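Long-range contacts in long form salivary protein D7L (Phlebotomus duboscqi, PDB 6MT7), which binds and sequesters host mediators, cysteinyl leukotrienes and a thromboxane A2 analogue, and inhibits platelet aggregation induced by low collagen during sand fly blood feeding: residues A[8-13]-A[161-166]; A[73-78]-A[113-118]; A[137-142]-A[223-228]. One frame throughout, in Å; residues are numbered along the deposited sequence.

Contact 1: residues A[8-13]-A[161-166]; sequences ADQTFW and SAYYYR
W13 on helix 8-21 and Y164 near the end of helix 159-164 bring the two backbones nearest, yet their CA atoms remain 9.0 Å apart, so side chains must span the gap. Most of the bridging falls to R166, whose positive phi and bonds back into the last turn, among them R166 N to Y163 O, make a Schellman motif. From there its CB points toward helix 8-21. R166 CG sits over the six-membered ring of W13, 3.4 Å from the centroid, as a CH-pi contact. A bend at chi2 (71°) carries the rest of the chain along the indole, and the guanidinium lies flat on it, the planes only 3° apart, with CZ 4.0 Å from the centroid of the five-membered ring in a cation-pi contact. Bonds at the guanidinium edge fix its rotation: NH1 reaches Y164 O at 3.1 Å, and NH2 forms a salt bridge with D9 OD2 at 2.8 Å, meeting that oxygen from above the carboxylate plane. Y231 OH bonds both R166 NH1 and D9 OD1. One water joins D9 OD2 to Y163 OH, which also bonds E170; another, held by Y164 O, meets W13 NE1 weakly. This buried arginine-on-tryptophan stack, secured by a carboxylate, ties the first helix of the odorant-binding-protein family region to the later, disulfide-rich helices of this long-form D7 protein.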
ATOM      1  N   ALA A   8      -5.507   3.025   8.733  1.00  6.58           N
ATOM      2  CA  ALA A   8      -6.619   2.746   7.823  1.00  6.64           C
ATOM      3  C   ALA A   8      -6.407   3.346   6.436  1.00  6.52           C
ATOM      4  O   ALA A   8      -6.986   2.861   5.454  1.00  7.94           O
ATOM      5  CB  ALA A   8      -7.930   3.267   8.414  1.00  7.21           C
ATOM      6  N   ASP A   9      -5.640   4.429   6.339  1.00  6.89           N
ATOM      7  CA  ASP A   9      -5.287   4.957   5.024  1.00  6.35           C
ATOM      8  C   ASP A   9      -4.284   4.045   4.333  1.00  7.04           C
ATOM      9  O   ASP A   9      -4.356   3.823   3.114  1.00  6.20           O
ATOM     10  CB  ASP A   9      -4.714   6.368   5.172  1.00  6.97           C
ATOM     11  CG  ASP A   9      -4.201   6.940   3.853  1.00  6.92           C
ATOM     12  OD1 ASP A   9      -5.041   7.219   2.980  1.00  7.43           O
ATOM     13  OD2 ASP A   9      -2.970   7.107   3.700  1.00  8.68           O
ATOM     14  N   GLN A  10      -3.339   3.511   5.101  1.00  6.18           N
ATOM     15  CA  GLN A  10      -2.302   2.668   4.521  1.00  6.09           C
ATOM     16  C   GLN A  10      -2.864   1.325   4.076  1.00  6.09           C
ATOM     17  O   GLN A  10      -2.408   0.760   3.074  1.00  6.02           O
ATOM     18  CB  GLN A  10      -1.176   2.475   5.535  1.00  6.60           C
ATOM     19  CG  GLN A  10      -0.381   3.759   5.783  1.00  6.09           C
ATOM     20  CD  GLN A  10       0.510   3.669   7.006  1.00  9.59           C
ATOM     21  OE1 GLN A  10       0.214   2.941   7.967  1.00  7.11           O
ATOM     22  NE2 GLN A  10       1.614   4.404   6.978  1.00 11.37           N
ATOM     23  N   THR A  11      -3.833   0.779   4.820  1.00  6.19           N
ATOM     24  CA  THR A  11      -4.453  -0.462   4.372  1.00  6.21           C
ATOM     25  C   THR A  11      -5.349  -0.202   3.173  1.00  6.22           C
ATOM     26  O   THR A  11      -5.323  -0.962   2.201  1.00  6.56           O
ATOM     27  CB  THR A  11      -5.247  -1.127   5.506  1.00  6.83           C
ATOM     28  OG1 THR A  11      -6.304  -0.261   5.925  1.00  8.62           O
ATOM     29  CG2 THR A  11      -4.331  -1.429   6.707  1.00  6.40           C
ATOM     30  N   PHE A  12      -6.130   0.885   3.216  1.00  6.31           N
ATOM     31  CA  PHE A  12      -6.976   1.239   2.078  1.00  6.36           C
ATOM     32  C   PHE A  12      -6.148   1.396   0.806  1.00  6.24           C
ATOM     33  O   PHE A  12      -6.515   0.880  -0.261  1.00  6.51           O
ATOM     34  CB  PHE A  12      -7.729   2.533   2.396  1.00  7.77           C
ATOM     35  CG  PHE A  12      -8.820   2.872   1.425  1.00  7.79           C
ATOM     36  CD1 PHE A  12      -9.787   1.946   1.083  1.00 10.21           C
ATOM     37  CD2 PHE A  12      -8.888   4.149   0.873  1.00 12.02           C
ATOM     38  CE1 PHE A  12     -10.803   2.287   0.187  1.00 13.90           C
ATOM     39  CE2 PHE A  12      -9.893   4.490  -0.006  1.00 13.66           C
ATOM     40  CZ  PHE A  12     -10.853   3.560  -0.351  1.00 14.27           C
ATOM     41  N   TRP A  13      -5.016   2.109   0.903  1.00  6.16           N
ATOM     42  CA  TRP A  13      -4.164   2.307  -0.266  1.00  7.68           C
ATOM     43  C   TRP A  13      -3.678   0.978  -0.828  1.00  6.46           C
ATOM     44  O   TRP A  13      -3.653   0.787  -2.050  1.00  5.99           O
ATOM     45  CB  TRP A  13      -2.969   3.208   0.067  1.00  6.74           C
ATOM     46  CG  TRP A  13      -2.047   3.345  -1.105  1.00  6.04           C
ATOM     47  CD1 TRP A  13      -2.195   4.180  -2.176  1.00  6.12           C
ATOM     48  CD2 TRP A  13      -0.851   2.588  -1.347  1.00  5.98           C
ATOM     49  NE1 TRP A  13      -1.163   3.991  -3.071  1.00  8.89           N
ATOM     50  CE2 TRP A  13      -0.326   3.020  -2.582  1.00  7.22           C
ATOM     51  CE3 TRP A  13      -0.179   1.587  -0.636  1.00  7.13           C
ATOM     52  CZ2 TRP A  13       0.838   2.490  -3.119  1.00 10.16           C
ATOM     53  CZ3 TRP A  13       0.984   1.067  -1.169  1.00  5.99           C
ATOM     54  CH2 TRP A  13       1.477   1.519  -2.403  1.00  6.62           C
ATOM     55  N   SER A 161       2.783  15.283  -1.472  1.00  7.19           N
ATOM     56  CA  SER A 161       2.297  14.560  -2.644  1.00  9.73           C
ATOM     57  C   SER A 161       3.091  13.284  -2.875  1.00 13.04           C
ATOM     58  O   SER A 161       2.521  12.235  -3.203  1.00  9.62           O
ATOM     59  CB  SER A 161       2.376  15.453  -3.883  1.00 15.69           C
ATOM     60  OG  SER A 161       1.310  16.381  -3.910  1.00 19.05           O
ATOM     61  N   ALA A 162       4.413  13.350  -2.703  1.00 12.42           N
ATOM     62  CA  ALA A 162       5.233  12.159  -2.926  1.00 14.49           C
ATOM     63  C   ALA A 162       4.874  11.049  -1.950  1.00 12.82           C
ATOM     64  O   ALA A 162       4.924   9.863  -2.303  1.00  8.37           O
ATOM     65  CB  ALA A 162       6.716  12.506  -2.814  1.00 13.97           C
ATOM     66  N   TYR A 163       4.523  11.413  -0.712  1.00  9.91           N
ATOM     67  CA  TYR A 163       4.093  10.399   0.244  1.00 10.80           C
ATOM     68  C   TYR A 163       2.777   9.752  -0.201  1.00  9.46           C
ATOM     69  O   TYR A 163       2.657   8.522  -0.232  1.00  6.70           O
ATOM     70  CB  TYR A 163       3.952  10.999   1.654  1.00  9.92           C
ATOM     71  CG  TYR A 163       3.291  10.009   2.583  1.00 11.83           C
ATOM     72  CD1 TYR A 163       4.020   8.971   3.145  1.00 14.38           C
ATOM     73  CD2 TYR A 163       1.920  10.071   2.844  1.00 11.02           C
ATOM     74  CE1 TYR A 163       3.414   8.028   3.949  1.00 13.98           C
ATOM     75  CE2 TYR A 163       1.302   9.123   3.636  1.00 12.69           C
ATOM     76  CZ  TYR A 163       2.055   8.107   4.192  1.00 12.98           C
ATOM     77  OH  TYR A 163       1.455   7.161   4.993  1.00 15.59           O
ATOM     78  N   TYR A 164       1.778  10.559  -0.568  1.00  7.27           N
ATOM     79  CA  TYR A 164       0.481   9.963  -0.869  1.00  8.59           C
ATOM     80  C   TYR A 164       0.473   9.233  -2.208  1.00  6.52           C
ATOM     81  O   TYR A 164      -0.321   8.303  -2.395  1.00  6.93           O
ATOM     82  CB  TYR A 164      -0.615  11.030  -0.805  1.00  6.58           C
ATOM     83  CG  TYR A 164      -1.007  11.276   0.629  1.00  7.01           C
ATOM     84  CD1 TYR A 164      -1.804  10.367   1.315  1.00  8.37           C
ATOM     85  CD2 TYR A 164      -0.526  12.373   1.318  1.00  9.01           C
ATOM     86  CE1 TYR A 164      -2.151  10.571   2.643  1.00 10.91           C
ATOM     87  CE2 TYR A 164      -0.857  12.581   2.647  1.00  8.57           C
ATOM     88  CZ  TYR A 164      -1.667  11.677   3.304  1.00 13.14           C
ATOM     89  OH  TYR A 164      -1.996  11.888   4.626  1.00 11.16           O
ATOM     90  N   TYR A 165       1.345   9.619  -3.139  1.00  6.65           N
ATOM     91  CA  TYR A 165       1.563   8.803  -4.332  1.00  6.67           C
ATOM     92  C   TYR A 165       2.373   7.547  -4.036  1.00  6.55           C
ATOM     93  O   TYR A 165       2.535   6.714  -4.931  1.00  7.02           O
ATOM     94  CB  TYR A 165       2.295   9.597  -5.407  1.00  8.83           C
ATOM     95  CG  TYR A 165       1.544  10.780  -5.959  1.00  7.08           C
ATOM     96  CD1 TYR A 165       0.164  10.753  -6.123  1.00  9.64           C
ATOM     97  CD2 TYR A 165       2.232  11.924  -6.341  1.00 14.82           C
ATOM     98  CE1 TYR A 165      -0.517  11.863  -6.653  1.00 11.15           C
ATOM     99  CE2 TYR A 165       1.569  13.029  -6.861  1.00 15.28           C
ATOM    100  CZ  TYR A 165       0.203  12.994  -7.013  1.00 12.63           C
ATOM    101  OH  TYR A 165      -0.432  14.108  -7.535  1.00 14.54           O
ATOM    102  N   ARG A 166       2.874   7.399  -2.805  1.00  6.47           N
ATOM    103  CA  ARG A 166       3.720   6.276  -2.403  1.00  6.57           C
ATOM    104  C   ARG A 166       4.964   6.177  -3.280  1.00  6.54           C
ATOM    105  O   ARG A 166       5.407   5.087  -3.659  1.00  6.63           O
ATOM    106  CB  ARG A 166       2.946   4.955  -2.370  1.00  7.23           C
ATOM    107  CG  ARG A 166       2.314   4.670  -0.996  1.00  6.14           C
ATOM    108  CD  ARG A 166       1.144   5.624  -0.726  1.00  6.16           C
ATOM    109  NE  ARG A 166       0.496   5.374   0.564  1.00  6.09           N
ATOM    110  CZ  ARG A 166      -0.617   5.987   0.971  1.00  7.96           C
ATOM    111  NH1 ARG A 166      -1.212   6.895   0.201  1.00  6.20           N
ATOM    112  NH2 ARG A 166      -1.154   5.685   2.147  1.00  6.90           N
TER
HETATM  113  O   HOH W   1      -1.056   7.275   5.677  1.00 10.81           O
HETATM  114  O   HOH W   2      -1.300   6.934  -4.796  1.00 10.43           O

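Contact 2: residues A[73-78]-A[113-118]; sequences NSRSVA and RTAFYG
The guanidinium of R75 and the phenol ring of Y117 lie face against face, their centres 4.2 Å apart and their planes 12° from parallel. Y117 CE1 faces the middle of the guanidinium, whereas R75 NE projects onto the phenol ring off-centre, toward its rim; the stack is therefore offset. Y117 also packs against A8 and T11 of helix 8-21, and its ring meets W126 edge-to-face. At the guanidinium edge lie the last carbonyls of helix 109-115. R75 NE and NH2 both bond T114 O, at 3.2 Å and 2.9 Å, a side-on grip by two nitrogens on one oxygen from the same face of the carbonyl plane. Bends at chi2 (-84°) and chi3 (-58°) fold the arginine into this position and bring R75 CG to 3.4 Å from A115 O. R75 CD lies close to the phenol oxygen as well, 3.3 Å from Y117 OH. S76, with positive phi, is the C-prime residue of the Schellman motif that ends helix 65-74, and V77 supplies its second amide; V77 CG2 packs on T114 CG2 at 3.7 Å, while T114 OG1 turns back to N110 O. Within its own segment R113 makes the same side-on grip, NE and NH2 both bonding G118 O. F116 lines the pocket occupied by the Triton X-100 fragment, as does W34, the cation-pi partner of R113; W34 and G118 are, by similarity, leukotriene C4 binding residues. A positive charge just past one helix end thus meets the carboxyl-terminal carbonyls of another, where the helix dipole would be expected to favour it, and the aromatic face and paired bonds probably limit how the guanidinium can turn.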
ATOM      1  N   ASN A  73      -2.432  -7.424  17.705  1.00 11.20           N
ATOM      2  CA  ASN A  73      -2.268  -6.949  19.075  1.00 12.11           C
ATOM      3  C   ASN A  73      -2.596  -5.468  19.196  1.00 12.34           C
ATOM      4  O   ASN A  73      -3.261  -5.047  20.152  1.00 14.60           O
ATOM      5  CB  ASN A  73      -0.844  -7.223  19.561  1.00 10.32           C
ATOM      6  CG  ASN A  73      -0.597  -8.695  19.830  1.00 20.46           C
ATOM      7  OD1 ASN A  73      -1.518  -9.441  20.163  1.00 25.93           O
ATOM      8  ND2 ASN A  73       0.651  -9.119  19.689  1.00 24.26           N
ATOM      9  N   SER A  74      -2.149  -4.660  18.233  1.00  9.26           N
ATOM     10  CA  SER A  74      -2.363  -3.221  18.339  1.00  9.17           C
ATOM     11  C   SER A  74      -3.837  -2.859  18.185  1.00 11.48           C
ATOM     12  O   SER A  74      -4.287  -1.842  18.729  1.00 12.96           O
ATOM     13  CB  SER A  74      -1.524  -2.489  17.296  1.00 16.18           C
ATOM     14  OG  SER A  74      -2.032  -2.742  15.996  1.00 25.79           O
ATOM     15  N   ARG A  75      -4.602  -3.678  17.473  1.00 10.99           N
ATOM     16  CA  ARG A  75      -6.027  -3.467  17.266  1.00 10.46           C
ATOM     17  C   ARG A  75      -6.893  -4.200  18.287  1.00 12.98           C
ATOM     18  O   ARG A  75      -8.122  -4.199  18.149  1.00 13.95           O
ATOM     19  CB  ARG A  75      -6.415  -3.910  15.853  1.00 11.07           C
ATOM     20  CG  ARG A  75      -5.640  -3.191  14.748  1.00 10.34           C
ATOM     21  CD  ARG A  75      -6.261  -1.858  14.398  1.00 13.37           C
ATOM     22  NE  ARG A  75      -7.643  -2.027  13.978  1.00 11.90           N
ATOM     23  CZ  ARG A  75      -8.691  -1.507  14.608  1.00 14.30           C
ATOM     24  NH1 ARG A  75      -8.526  -0.759  15.695  1.00 18.21           N
ATOM     25  NH2 ARG A  75      -9.912  -1.736  14.148  1.00 12.51           N
ATOM     26  N   SER A  76      -6.282  -4.831  19.296  1.00 13.63           N
ATOM     27  CA  SER A  76      -6.998  -5.596  20.324  1.00 19.52           C
ATOM     28  C   SER A  76      -7.862  -6.705  19.722  1.00 14.73           C
ATOM     29  O   SER A  76      -9.003  -6.915  20.139  1.00 16.58           O
ATOM     30  CB  SER A  76      -7.846  -4.683  21.220  1.00 16.70           C
ATOM     31  OG  SER A  76      -7.086  -3.608  21.754  1.00 19.16           O
ATOM     32  N   VAL A  77      -7.317  -7.419  18.738  1.00 10.47           N
ATOM     33  CA  VAL A  77      -7.945  -8.600  18.154  1.00 11.53           C
ATOM     34  C   VAL A  77      -7.114  -9.815  18.539  1.00 17.59           C
ATOM     35  O   VAL A  77      -5.882  -9.800  18.411  1.00 11.14           O
ATOM     36  CB  VAL A  77      -8.064  -8.498  16.621  1.00 10.01           C
ATOM     37  CG1 VAL A  77      -8.838  -9.689  16.072  1.00 12.78           C
ATOM     38  CG2 VAL A  77      -8.729  -7.190  16.205  1.00 16.66           C
ATOM     39  N   ALA A  78      -7.789 -10.876  18.980  1.00 20.78           N
ATOM     40  CA  ALA A  78      -7.100 -12.103  19.358  1.00 22.50           C
ATOM     41  C   ALA A  78      -6.284 -12.653  18.197  1.00 17.06           C
ATOM     42  O   ALA A  78      -6.719 -12.640  17.044  1.00 18.44           O
ATOM     43  CB  ALA A  78      -8.111 -13.154  19.826  1.00 23.94           C
ATOM     44  N   ARG A 113     -10.744  -8.316   8.906  1.00  7.96           N
ATOM     45  CA  ARG A 113     -11.314  -7.028   8.525  1.00  7.91           C
ATOM     46  C   ARG A 113     -11.220  -6.029   9.674  1.00  8.85           C
ATOM     47  O   ARG A 113     -10.919  -4.846   9.458  1.00  7.82           O
ATOM     48  CB  ARG A 113     -12.762  -7.214   8.059  1.00  8.16           C
ATOM     49  CG  ARG A 113     -12.841  -8.019   6.765  1.00  8.28           C
ATOM     50  CD  ARG A 113     -14.277  -8.168   6.268  1.00  9.80           C
ATOM     51  NE  ARG A 113     -14.863  -6.868   5.966  1.00 13.37           N
ATOM     52  CZ  ARG A 113     -16.115  -6.694   5.574  1.00 19.57           C
ATOM     53  NH1 ARG A 113     -16.906  -7.745   5.436  1.00 21.95           N
ATOM     54  NH2 ARG A 113     -16.572  -5.474   5.315  1.00 14.83           N
ATOM     55  N   THR A 114     -11.430  -6.492  10.910  1.00  8.29           N
ATOM     56  CA  THR A 114     -11.266  -5.598  12.055  1.00  8.38           C
ATOM     57  C   THR A 114      -9.826  -5.101  12.158  1.00  8.07           C
ATOM     58  O   THR A 114      -9.574  -3.901  12.309  1.00  7.95           O
ATOM     59  CB  THR A 114     -11.666  -6.305  13.353  1.00  8.78           C
ATOM     60  OG1 THR A 114     -13.044  -6.716  13.297  1.00 11.27           O
ATOM     61  CG2 THR A 114     -11.462  -5.367  14.549  1.00 10.80           C
ATOM     62  N   ALA A 115      -8.864  -6.021  12.089  1.00  7.97           N
ATOM     63  CA  ALA A 115      -7.467  -5.648  12.290  1.00  7.75           C
ATOM     64  C   ALA A 115      -6.943  -4.741  11.184  1.00  7.42           C
ATOM     65  O   ALA A 115      -6.087  -3.885  11.440  1.00  7.28           O
ATOM     66  CB  ALA A 115      -6.608  -6.902  12.397  1.00  7.77           C
ATOM     67  N   PHE A 116      -7.460  -4.881   9.963  1.00  7.31           N
ATOM     68  CA  PHE A 116      -6.944  -4.131   8.828  1.00  7.18           C
ATOM     69  C   PHE A 116      -7.929  -3.090   8.320  1.00  9.01           C
ATOM     70  O   PHE A 116      -7.835  -2.675   7.160  1.00 10.94           O
ATOM     71  CB  PHE A 116      -6.526  -5.091   7.713  1.00  7.40           C
ATOM     72  CG  PHE A 116      -5.271  -5.849   8.041  1.00  6.84           C
ATOM     73  CD1 PHE A 116      -4.023  -5.319   7.736  1.00 11.46           C
ATOM     74  CD2 PHE A 116      -5.337  -7.050   8.732  1.00  7.03           C
ATOM     75  CE1 PHE A 116      -2.863  -5.999   8.073  1.00  7.64           C
ATOM     76  CE2 PHE A 116      -4.183  -7.735   9.069  1.00  7.02           C
ATOM     77  CZ  PHE A 116      -2.950  -7.211   8.738  1.00  6.84           C
ATOM     78  N   TYR A 117      -8.857  -2.656   9.178  1.00  8.05           N
ATOM     79  CA  TYR A 117      -9.783  -1.557   8.881  1.00  7.39           C
ATOM     80  C   TYR A 117     -10.608  -1.835   7.629  1.00 11.04           C
ATOM     81  O   TYR A 117     -10.904  -0.926   6.853  1.00  9.62           O
ATOM     82  CB  TYR A 117      -9.038  -0.226   8.738  1.00  7.15           C
ATOM     83  CG  TYR A 117      -8.260   0.181   9.975  1.00  7.14           C
ATOM     84  CD1 TYR A 117      -8.903   0.749  11.065  1.00 11.31           C
ATOM     85  CD2 TYR A 117      -6.890  -0.003  10.046  1.00  6.96           C
ATOM     86  CE1 TYR A 117      -8.195   1.122  12.194  1.00  9.57           C
ATOM     87  CE2 TYR A 117      -6.174   0.364  11.165  1.00  7.47           C
ATOM     88  CZ  TYR A 117      -6.829   0.936  12.231  1.00 11.97           C
ATOM     89  OH  TYR A 117      -6.106   1.296  13.347  1.00 12.36           O
ATOM     90  N   GLY A 118     -11.003  -3.095   7.451  1.00  9.89           N
ATOM     91  CA  GLY A 118     -11.787  -3.509   6.308  1.00  8.84           C
ATOM     92  C   GLY A 118     -13.280  -3.469   6.561  1.00 15.53           C
ATOM     93  O   GLY A 118     -14.059  -4.089   5.836  1.00 15.81           O
TER

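Contact 3: residues A[137-142]-A[223-228]; sequences GTKISD and ILDNQS
I140 lays the end of its side chain against S228, with CD1 only 3.4 Å from S228 CB, tighter than usual carbon packing. Beside this carbon contact the polar atoms of residues 223-228 meet the start of helix 140-144. I140 N donates to S228 OG at 2.8 Å in a nearly straight bond (165°). That same hydroxyl donates to D225 O at 2.6 Å, so S228 relays between the beginning of one helix and the last turn of the other. With chi1 at 72°, OG lies between the backbone N and the carbonyl carbon of its own residue, within reach of both partners. D225 takes the next amide along: S141 N bonds OD1 at 2.8 Å, from the syn side but somewhat out of the carboxylate plane. S141 OG donates to the syn lone pair of OD2 at 2.6 Å, so serine grips both carboxylate oxygens and holds the group from turning. K139 crosses D225 at about a right angle; its NZ makes only a long salt bridge with OD2, 4.0 Å away. K134 NZ bonds the carbonyls of both T138 and S228. K139 occupies the N-cap position, yet the amides of I140 and S141 in the first turn are served by side chains distant in sequence, an acceptor pattern characteristic of a helix amino terminus, which here fastens helix 140-144 to the end of helix 220-227.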
ATOM      1  N   GLY A 137     -12.300  10.742  -0.379  1.00 14.39           N
ATOM      2  CA  GLY A 137     -13.064  11.672  -1.177  1.00 15.15           C
ATOM      3  C   GLY A 137     -12.302  12.910  -1.585  1.00 13.90           C
ATOM      4  O   GLY A 137     -12.810  13.691  -2.401  1.00 15.71           O
ATOM      5  N   THR A 138     -11.104  13.108  -1.046  1.00 15.24           N
ATOM      6  CA  THR A 138     -10.295  14.292  -1.298  1.00 12.58           C
ATOM      7  C   THR A 138      -9.078  13.917  -2.134  1.00 12.91           C
ATOM      8  O   THR A 138      -8.430  12.897  -1.875  1.00 11.11           O
ATOM      9  CB  THR A 138      -9.853  14.926   0.021  1.00 15.72           C
ATOM     10  OG1 THR A 138     -11.010  15.412   0.720  1.00 19.07           O
ATOM     11  CG2 THR A 138      -8.888  16.087  -0.216  1.00 13.03           C
ATOM     12  N   LYS A 139      -8.772  14.744  -3.133  1.00 11.75           N
ATOM     13  CA  LYS A 139      -7.609  14.496  -3.976  1.00 15.11           C
ATOM     14  C   LYS A 139      -6.317  14.807  -3.232  1.00 10.29           C
ATOM     15  O   LYS A 139      -6.257  15.695  -2.378  1.00 12.56           O
ATOM     16  CB  LYS A 139      -7.675  15.337  -5.251  1.00 14.11           C
ATOM     17  CG  LYS A 139      -8.780  14.925  -6.201  1.00 19.12           C
ATOM     18  CD  LYS A 139      -8.462  15.313  -7.641  1.00 29.18           C
ATOM     19  CE  LYS A 139      -8.234  16.802  -7.782  1.00 38.00           C
ATOM     20  NZ  LYS A 139      -8.106  17.195  -9.218  1.00 38.94           N
ATOM     21  N   ILE A 140      -5.264  14.062  -3.584  1.00 10.51           N
ATOM     22  CA  ILE A 140      -3.939  14.314  -3.026  1.00  7.26           C
ATOM     23  C   ILE A 140      -3.532  15.768  -3.242  1.00  8.01           C
ATOM     24  O   ILE A 140      -3.051  16.435  -2.320  1.00 11.54           O
ATOM     25  CB  ILE A 140      -2.915  13.345  -3.646  1.00  7.15           C
ATOM     26  CG1 ILE A 140      -3.132  11.944  -3.067  1.00  8.89           C
ATOM     27  CG2 ILE A 140      -1.496  13.843  -3.397  1.00  9.34           C
ATOM     28  CD1 ILE A 140      -2.420  10.839  -3.810  1.00  6.84           C
ATOM     29  N   SER A 141      -3.728  16.285  -4.459  1.00 11.03           N
ATOM     30  CA  SER A 141      -3.303  17.661  -4.722  1.00 11.49           C
ATOM     31  C   SER A 141      -4.026  18.636  -3.803  1.00 15.02           C
ATOM     32  O   SER A 141      -3.404  19.534  -3.226  1.00 14.05           O
ATOM     33  CB  SER A 141      -3.547  18.052  -6.185  1.00 13.47           C
ATOM     34  OG  SER A 141      -4.874  17.791  -6.606  1.00 14.75           O
ATOM     35  N   ASP A 142      -5.336  18.459  -3.633  1.00 14.36           N
ATOM     36  CA  ASP A 142      -6.098  19.394  -2.810  1.00 14.84           C
ATOM     37  C   ASP A 142      -5.704  19.292  -1.342  1.00 17.17           C
ATOM     38  O   ASP A 142      -5.611  20.313  -0.647  1.00 17.27           O
ATOM     39  CB  ASP A 142      -7.595  19.152  -3.008  1.00 15.28           C
ATOM     40  CG  ASP A 142      -8.059  19.550  -4.397  1.00 23.57           C
ATOM     41  OD1 ASP A 142      -7.570  20.583  -4.904  1.00 27.21           O
ATOM     42  OD2 ASP A 142      -8.898  18.834  -4.990  1.00 22.92           O
ATOM     43  N   ILE A 223      -2.507  11.117 -13.255  1.00 12.99           N
ATOM     44  CA  ILE A 223      -3.435   9.994 -13.191  1.00 12.01           C
ATOM     45  C   ILE A 223      -3.599   9.510 -11.753  1.00 14.80           C
ATOM     46  O   ILE A 223      -4.720   9.247 -11.299  1.00 11.56           O
ATOM     47  CB  ILE A 223      -2.968   8.869 -14.132  1.00 16.75           C
ATOM     48  CG1 ILE A 223      -3.066   9.322 -15.594  1.00 19.28           C
ATOM     49  CG2 ILE A 223      -3.788   7.597 -13.906  1.00 17.50           C
ATOM     50  CD1 ILE A 223      -2.467   8.348 -16.570  1.00 25.55           C
ATOM     51  N   LEU A 224      -2.495   9.394 -11.005  1.00 10.67           N
ATOM     52  CA  LEU A 224      -2.618   9.042  -9.593  1.00  8.33           C
ATOM     53  C   LEU A 224      -3.444  10.074  -8.834  1.00  9.92           C
ATOM     54  O   LEU A 224      -4.248   9.719  -7.965  1.00 13.43           O
ATOM     55  CB  LEU A 224      -1.241   8.913  -8.942  1.00 11.85           C
ATOM     56  CG  LEU A 224      -0.416   7.674  -9.263  1.00 12.34           C
ATOM     57  CD1 LEU A 224       0.871   7.684  -8.423  1.00  6.95           C
ATOM     58  CD2 LEU A 224      -1.221   6.387  -9.052  1.00  8.76           C
ATOM     59  N   ASP A 225      -3.244  11.358  -9.129  1.00 13.63           N
ATOM     60  CA  ASP A 225      -4.016  12.374  -8.426  1.00 14.66           C
ATOM     61  C   ASP A 225      -5.498  12.250  -8.758  1.00 16.04           C
ATOM     62  O   ASP A 225      -6.351  12.347  -7.865  1.00 16.90           O
ATOM     63  CB  ASP A 225      -3.486  13.764  -8.764  1.00 12.29           C
ATOM     64  CG  ASP A 225      -4.066  14.838  -7.875  1.00 17.23           C
ATOM     65  OD1 ASP A 225      -4.164  14.611  -6.647  1.00 16.01           O
ATOM     66  OD2 ASP A 225      -4.428  15.914  -8.401  1.00 15.31           O
ATOM     67  N   ASN A 226      -5.814  12.006 -10.034  1.00 14.47           N
ATOM     68  CA  ASN A 226      -7.198  11.828 -10.460  1.00 15.84           C
ATOM     69  C   ASN A 226      -7.834  10.602  -9.810  1.00 18.60           C
ATOM     70  O   ASN A 226      -9.028  10.622  -9.474  1.00 15.70           O
ATOM     71  CB  ASN A 226      -7.232  11.747 -11.986  1.00 19.62           C
ATOM     72  CG  ASN A 226      -8.570  11.311 -12.534  1.00 30.74           C
ATOM     73  OD1 ASN A 226      -8.860  10.115 -12.628  1.00 30.66           O
ATOM     74  ND2 ASN A 226      -9.385  12.282 -12.934  1.00 35.04           N
ATOM     75  N   GLN A 227      -7.049   9.545  -9.583  1.00 13.47           N
ATOM     76  CA  GLN A 227      -7.537   8.353  -8.895  1.00 12.25           C
ATOM     77  C   GLN A 227      -7.593   8.508  -7.387  1.00 12.47           C
ATOM     78  O   GLN A 227      -8.191   7.654  -6.723  1.00 14.01           O
ATOM     79  CB  GLN A 227      -6.650   7.148  -9.205  1.00 13.72           C
ATOM     80  CG  GLN A 227      -6.689   6.690 -10.638  1.00 18.64           C
ATOM     81  CD  GLN A 227      -5.650   5.633 -10.924  1.00 16.26           C
ATOM     82  OE1 GLN A 227      -4.778   5.350 -10.090  1.00 15.40           O
ATOM     83  NE2 GLN A 227      -5.728   5.041 -12.104  1.00 16.86           N
ATOM     84  N   SER A 228      -6.984   9.555  -6.833  1.00 11.40           N
ATOM     85  CA  SER A 228      -6.692   9.593  -5.402  1.00  9.08           C
ATOM     86  C   SER A 228      -7.859   9.837  -4.444  1.00  7.93           C
ATOM     87  O   SER A 228      -7.692   9.569  -3.248  1.00 10.26           O
ATOM     88  CB  SER A 228      -5.601  10.641  -5.127  1.00 13.02           C
ATOM     89  OG  SER A 228      -6.062  11.984  -5.265  1.00 12.62           O
TER

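Contact 1 is the core contact, centred about 6 Å from the centre of the chain; contacts 2 and 3 are partly buried, at about 17 and 15 Å. Contacts 1 and 2 both lay an arginine just past a helix end flat on an aromatic ring, but its edge meets a carboxylate and a carbonyl of its own segment in contact 1, and a twice-gripped carbonyl of the other segment in contact 2. Contact 3 instead offers acceptors to helix amides. Its helix 140-144 precedes helix 159-164 of contact 1; Y164 packs on I140, and Y165 on I140, L224 and D225. T11 OG1 probably bonds F116 O of contact 2. Contacts 2 and 3 never meet.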